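Local coordinates for sensor protein (Rhodopseudomonas palustris, PDB 2OOL) that senses light through a bound biliverdin chromophore, this chain being the chromophore-binding part of a bacteriophytochrome that probably acts as a histidine kinase, at residues W323-G326 / V327-A331; N143-F146 / R147-V151. One frame throughout, in Å; residues are numbered along the deposited sequence. Where two conformers were deposited one is given.

Contact 1: residues W323-G326 / V327-A331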
loop_
_atom_site.group_PDB
_atom_site.type_symbol
_atom_site.label_atom_id
_atom_site.label_comp_id
_atom_site.label_asym_id
_atom_site.label_seq_id
_atom_site.Cartn_x
_atom_site.Cartn_y
_atom_site.Cartn_z
ATOM N N TRP A 323 -1.521 16.257 -4.592
ATOM C CA TRP A 323 -2.274 16.351 -5.849
ATOM C C TRP A 323 -3.706 16.885 -5.665
ATOM O O TRP A 323 -4.191 17.698 -6.472
ATOM C CB TRP A 323 -2.364 14.981 -6.494
ATOM C CG TRP A 323 -3.217 14.939 -7.683
ATOM C CD1 TRP A 323 -4.473 14.447 -7.771
ATOM C CD2 TRP A 323 -2.869 15.399 -8.987
ATOM N NE1 TRP A 323 -4.946 14.584 -9.048
ATOM C CE2 TRP A 323 -3.982 15.173 -9.817
ATOM C CE3 TRP A 323 -1.728 16.002 -9.531
ATOM C CZ2 TRP A 323 -3.991 15.515 -11.175
ATOM C CZ3 TRP A 323 -1.732 16.334 -10.891
ATOM C CH2 TRP A 323 -2.858 16.094 -11.690
ATOM N N GLN A 324 -4.391 16.417 -4.623
ATOM C CA GLN A 324 -5.766 16.813 -4.408
ATOM C C GLN A 324 -5.917 18.265 -3.947
ATOM O O GLN A 324 -6.910 18.924 -4.266
ATOM C CB GLN A 324 -6.469 15.878 -3.433
ATOM C CG GLN A 324 -8.009 15.965 -3.505
ATOM C CD GLN A 324 -8.633 15.344 -4.765
ATOM O OE1 GLN A 324 -7.943 14.887 -5.687
ATOM N NE2 GLN A 324 -9.945 15.299 -4.781
ATOM N N ILE A 325 -4.956 18.757 -3.188
ATOM C CA ILE A 325 -4.903 20.178 -2.838
ATOM C C ILE A 325 -5.005 21.023 -4.098
ATOM O O ILE A 325 -5.832 21.940 -4.175
ATOM C CB ILE A 325 -3.585 20.529 -2.112
ATOM C CG1 ILE A 325 -3.641 20.042 -0.650
ATOM C CG2 ILE A 325 -3.362 22.033 -2.190
ATOM C CD1 ILE A 325 -2.294 19.865 0.068
ATOM N N GLY A 326 -4.180 20.677 -5.085
ATOM C CA GLY A 326 -4.170 21.328 -6.376
ATOM C C GLY A 326 -5.493 21.210 -7.107
ATOM O O GLY A 326 -6.016 22.218 -7.603
ATOM N N VAL A 327 -6.047 19.995 -7.163
ATOM C CA VAL A 327 -7.353 19.770 -7.815
ATOM C C VAL A 327 -8.407 20.673 -7.188
ATOM O O VAL A 327 -9.239 21.258 -7.901
ATOM C CB VAL A 327 -7.806 18.294 -7.753
ATOM C CG1 VAL A 327 -9.105 18.105 -8.498
ATOM C CG2 VAL A 327 -6.729 17.358 -8.339
ATOM N N LEU A 328 -8.369 20.800 -5.864
ATOM C CA LEU A 328 -9.334 21.631 -5.143
ATOM C C LEU A 328 -9.117 23.132 -5.378
ATOM O O LEU A 328 -10.072 23.851 -5.649
ATOM C CB LEU A 328 -9.330 21.296 -3.648
ATOM C CG LEU A 328 -9.969 19.939 -3.319
ATOM C CD1 LEU A 328 -9.811 19.576 -1.854
ATOM C CD2 LEU A 328 -11.461 19.904 -3.730
ATOM N N GLU A 329 -7.871 23.589 -5.280
ATOM C CA GLU A 329 -7.499 24.976 -5.599
ATOM C C GLU A 329 -8.016 25.329 -7.000
ATOM O O GLU A 329 -8.829 26.260 -7.154
ATOM C CB GLU A 329 -5.962 25.208 -5.460
ATOM C CG GLU A 329 -5.555 26.046 -4.193
ATOM C CD GLU A 329 -4.167 25.730 -3.567
ATOM O OE1 GLU A 329 -4.114 25.555 -2.302
ATOM O OE2 GLU A 329 -3.138 25.679 -4.310
ATOM N N GLU A 330 -7.621 24.555 -8.012
ATOM C CA GLU A 330 -8.086 24.829 -9.384
ATOM C C GLU A 330 -9.626 24.851 -9.527
ATOM O O GLU A 330 -10.159 25.692 -10.249
ATOM C CB GLU A 330 -7.480 23.857 -10.403
ATOM C CG GLU A 330 -7.575 24.352 -11.872
ATOM C CD GLU A 330 -6.503 25.402 -12.242
ATOM O OE1 GLU A 330 -5.383 25.380 -11.666
ATOM O OE2 GLU A 330 -6.792 26.252 -13.121
ATOM N N ALA A 331 -10.335 23.951 -8.845
ATOM C CA ALA A 331 -11.810 23.888 -8.950
ATOM C C ALA A 331 -12.492 25.207 -8.536
ATOM O O ALA A 331 -13.571 25.552 -9.044
ATOM C CB ALA A 331 -12.368 22.714 -8.126
HETATM O O HOH W 1 -6.585 23.472 -1.941
#

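Contact 2: residues N143-F146 / R147-V151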
loop_
_atom_site.group_PDB
_atom_site.type_symbol
_atom_site.label_atom_id
_atom_site.label_comp_id
_atom_site.label_asym_id
_atom_site.label_seq_id
_atom_site.Cartn_x
_atom_site.Cartn_y
_atom_site.Cartn_z
ATOM N N ASN A 143 -1.145 -7.054 5.079
ATOM C CA ASN A 143 -2.305 -7.081 4.148
ATOM C C ASN A 143 -3.417 -6.038 4.502
ATOM O O ASN A 143 -3.908 -5.310 3.620
ATOM C CB ASN A 143 -2.867 -8.503 4.004
ATOM C CG ASN A 143 -1.961 -9.411 3.136
ATOM O OD1 ASN A 143 -1.461 -9.003 2.081
ATOM N ND2 ASN A 143 -1.771 -10.650 3.579
ATOM N N GLU A 144 -3.770 -5.974 5.784
ATOM C CA GLU A 144 -4.628 -4.910 6.318
ATOM C C GLU A 144 -4.024 -3.528 6.052
ATOM O O GLU A 144 -4.721 -2.584 5.686
ATOM C CB GLU A 144 -4.829 -5.079 7.830
ATOM C CG GLU A 144 -5.423 -6.423 8.263
ATOM C CD GLU A 144 -5.807 -6.450 9.737
ATOM O OE1 GLU A 144 -5.867 -5.373 10.381
ATOM O OE2 GLU A 144 -6.050 -7.561 10.255
ATOM N N PHE A 145 -2.723 -3.414 6.261
ATOM C CA PHE A 145 -2.010 -2.184 6.007
ATOM C C PHE A 145 -2.209 -1.717 4.566
ATOM O O PHE A 145 -2.592 -0.574 4.360
ATOM C CB PHE A 145 -0.528 -2.429 6.277
ATOM C CG PHE A 145 0.346 -1.263 6.018
ATOM C CD1 PHE A 145 0.428 -0.232 6.932
ATOM C CD2 PHE A 145 1.169 -1.234 4.902
ATOM C CE1 PHE A 145 1.286 0.839 6.713
ATOM C CE2 PHE A 145 2.059 -0.160 4.686
ATOM C CZ PHE A 145 2.099 0.873 5.592
ATOM N N PHE A 146 -1.956 -2.602 3.593
ATOM C CA PHE A 146 -2.130 -2.259 2.182
ATOM C C PHE A 146 -3.578 -1.843 1.871
ATOM O O PHE A 146 -3.826 -0.890 1.132
ATOM C CB PHE A 146 -1.781 -3.427 1.267
ATOM C CG PHE A 146 -0.316 -3.778 1.206
ATOM C CD1 PHE A 146 0.680 -2.907 1.616
ATOM C CD2 PHE A 146 0.058 -5.012 0.697
ATOM C CE1 PHE A 146 2.023 -3.284 1.538
ATOM C CE2 PHE A 146 1.364 -5.384 0.618
ATOM C CZ PHE A 146 2.364 -4.517 1.031
ATOM N N ARG A 147 -4.528 -2.579 2.422
ATOM C CA ARG A 147 -5.944 -2.277 2.225
ATOM C C ARG A 147 -6.292 -0.880 2.726
ATOM O O ARG A 147 -6.938 -0.127 2.008
ATOM C CB ARG A 147 -6.812 -3.344 2.934
ATOM C CG ARG A 147 -8.287 -3.073 2.965
ATOM C CD ARG A 147 -8.973 -4.192 3.696
ATOM N NE ARG A 147 -8.709 -4.154 5.134
ATOM C CZ ARG A 147 -8.685 -5.221 5.942
ATOM N NH1 ARG A 147 -8.881 -6.453 5.477
ATOM N NH2 ARG A 147 -8.446 -5.057 7.239
ATOM N N SER A 148 -5.820 -0.526 3.927
ATOM C CA SER A 148 -6.110 0.809 4.474
ATOM C C SER A 148 -5.485 1.915 3.618
ATOM O O SER A 148 -6.150 2.895 3.312
ATOM C CB SER A 148 -5.718 0.962 5.971
ATOM O OG SER A 148 -4.321 0.953 6.161
ATOM N N VAL A 149 -4.225 1.758 3.200
ATOM C CA VAL A 149 -3.608 2.748 2.289
ATOM C C VAL A 149 -4.423 2.905 0.971
ATOM O O VAL A 149 -4.719 4.014 0.531
ATOM C CB VAL A 149 -2.124 2.447 2.005
ATOM C CG1 VAL A 149 -1.605 3.352 0.877
ATOM C CG2 VAL A 149 -1.274 2.619 3.276
ATOM N N ARG A 150 -4.855 1.791 0.396
ATOM C CA ARG A 150 -5.664 1.805 -0.828
ATOM C C ARG A 150 -7.022 2.549 -0.672
ATOM O O ARG A 150 -7.386 3.377 -1.530
ATOM C CB ARG A 150 -5.871 0.367 -1.340
ATOM C CG ARG A 150 -6.800 0.283 -2.555
ATOM C CD ARG A 150 -7.149 -1.150 -2.958
ATOM N NE ARG A 150 -8.111 -1.794 -2.056
ATOM C CZ ARG A 150 -9.415 -1.541 -2.022
ATOM N NH1 ARG A 150 -10.179 -2.198 -1.155
ATOM N NH2 ARG A 150 -9.966 -0.630 -2.825
ATOM N N VAL A 151 -7.779 2.257 0.386
ATOM C CA VAL A 151 -9.085 2.900 0.524
ATOM C C VAL A 151 -8.900 4.392 0.859
ATOM O O VAL A 151 -9.620 5.222 0.351
ATOM C CB VAL A 151 -10.141 2.119 1.436
ATOM C CG1 VAL A 151 -9.905 0.601 1.444
ATOM C CG2 VAL A 151 -10.284 2.700 2.862
#

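Contact 1: residues W323-G326 / V327-A331
Val327 lays its CG2 methyl over one face of the Trp323 indole, one helical turn back along helix 308-332. Val327 CG2 stands 3.8 Å from the centroid of the five-membered ring of Trp323, 28° off the ring normal, a CH-pi contact displaced toward the pyrrole rim, NE1 being the nearest ring atom at 3.4 Å. Trp323 has CG anti to its own N (chi1 174°), which swings the indole forward along the helix to meet the methyl. The amide oxygen OE1 of Gln324 comes up to Val327 CG2 as well, at 3.8 Å, while NE2 makes weak hydrogen bonds to the carbonyls of Gln157 and Ala159.

Farther round the helix, Ile325 and Glu329 run side by side, pointing the same way, with Ile325 CG2 3.6 Å from Glu329 OE1. Ile325 O is gripped twice: Glu329 N bonds to it at 2.8 Å, in the carbonyl plane and nearly straight, and a water donates to it at 2.8 Å. That water also donates to Glu329 OE1, bridging the carboxylate back to the helix backbone. Both side chains rest on Trp293 of strand 291-300, whereas the Trp323 ring meets Trp323 of the second subunit edge-to-face. The i to i+4 pairing is that of a regular alpha-helix, here with one flank on the GAF-domain sheet and another at the dimer interface.

Contact 2: residues N143-F146 / R147-V151
Phe145 O accepts the backbone N-H of Val149 N at 3.1 Å, in the carbonyl plane and almost straight, and lies 2.9 Å from Ser148 OG. Ser148 OG sits between its own N and carbonyl carbon (chi1 69°), which brings it back toward the preceding turn; its hydrogen bond with Glu172 of helix 162-177 leaves open which acceptor its proton serves. The backbone bonds from Ser148 N to Glu144 O, at 2.9 Å, from Arg147 N to Asn143 O and from Arg150 N to Phe146 O continue the helical ladder.

Glu144 and Arg147 lie alongside each other in the glutamate conformer given, with Arg147 NH2 3.5 Å from Glu144 CG; the opposite charges are near but form no salt bridge. The bend at chi3 (72°) turns the arginine back over Glu144, whose CA lies over one guanidinium face, while NH1 makes a weak hydrogen bond to Asn103 O of the second subunit. Shortening Arg147 to alanine would probably leave that Asn103 O without its weak donor and uncover the Glu144 CA that the guanidinium lies against.

On another flank, Val149 CG2 lies over a face of the Phe145 ring, a loose contact at 4.4 Å from Phe145 CZ. Phe146 packs on Leu316 of the second subunit, and Arg150 forms a salt bridge with Glu315 of the second subunit. This alpha-helix thus packs against helices 162-177 and 308-332 of its own chain and the second subunit, in a helical dimer interface.

Overall arrangement
Contact 2 comes first along the chain, on helix 142-157, and contact 1 follows near the end of helix 308-332, the last helix of the model. Their centres are 24 Å apart and their nearest atoms about 11 Å, so the two do not touch. They are nevertheless joined through helix 308-332: Phe145 and Val149 of contact 2 pack on Ala313 and Leu316, earlier on the helix that carries contact 1. Contact 1 also leans on the six-stranded antiparallel GAF sheet, and contact 2 on helix 162-177. Both reach the second subunit, so helices 142-157 and 308-332 both take part in the dimer interface of the chromophore-binding domain.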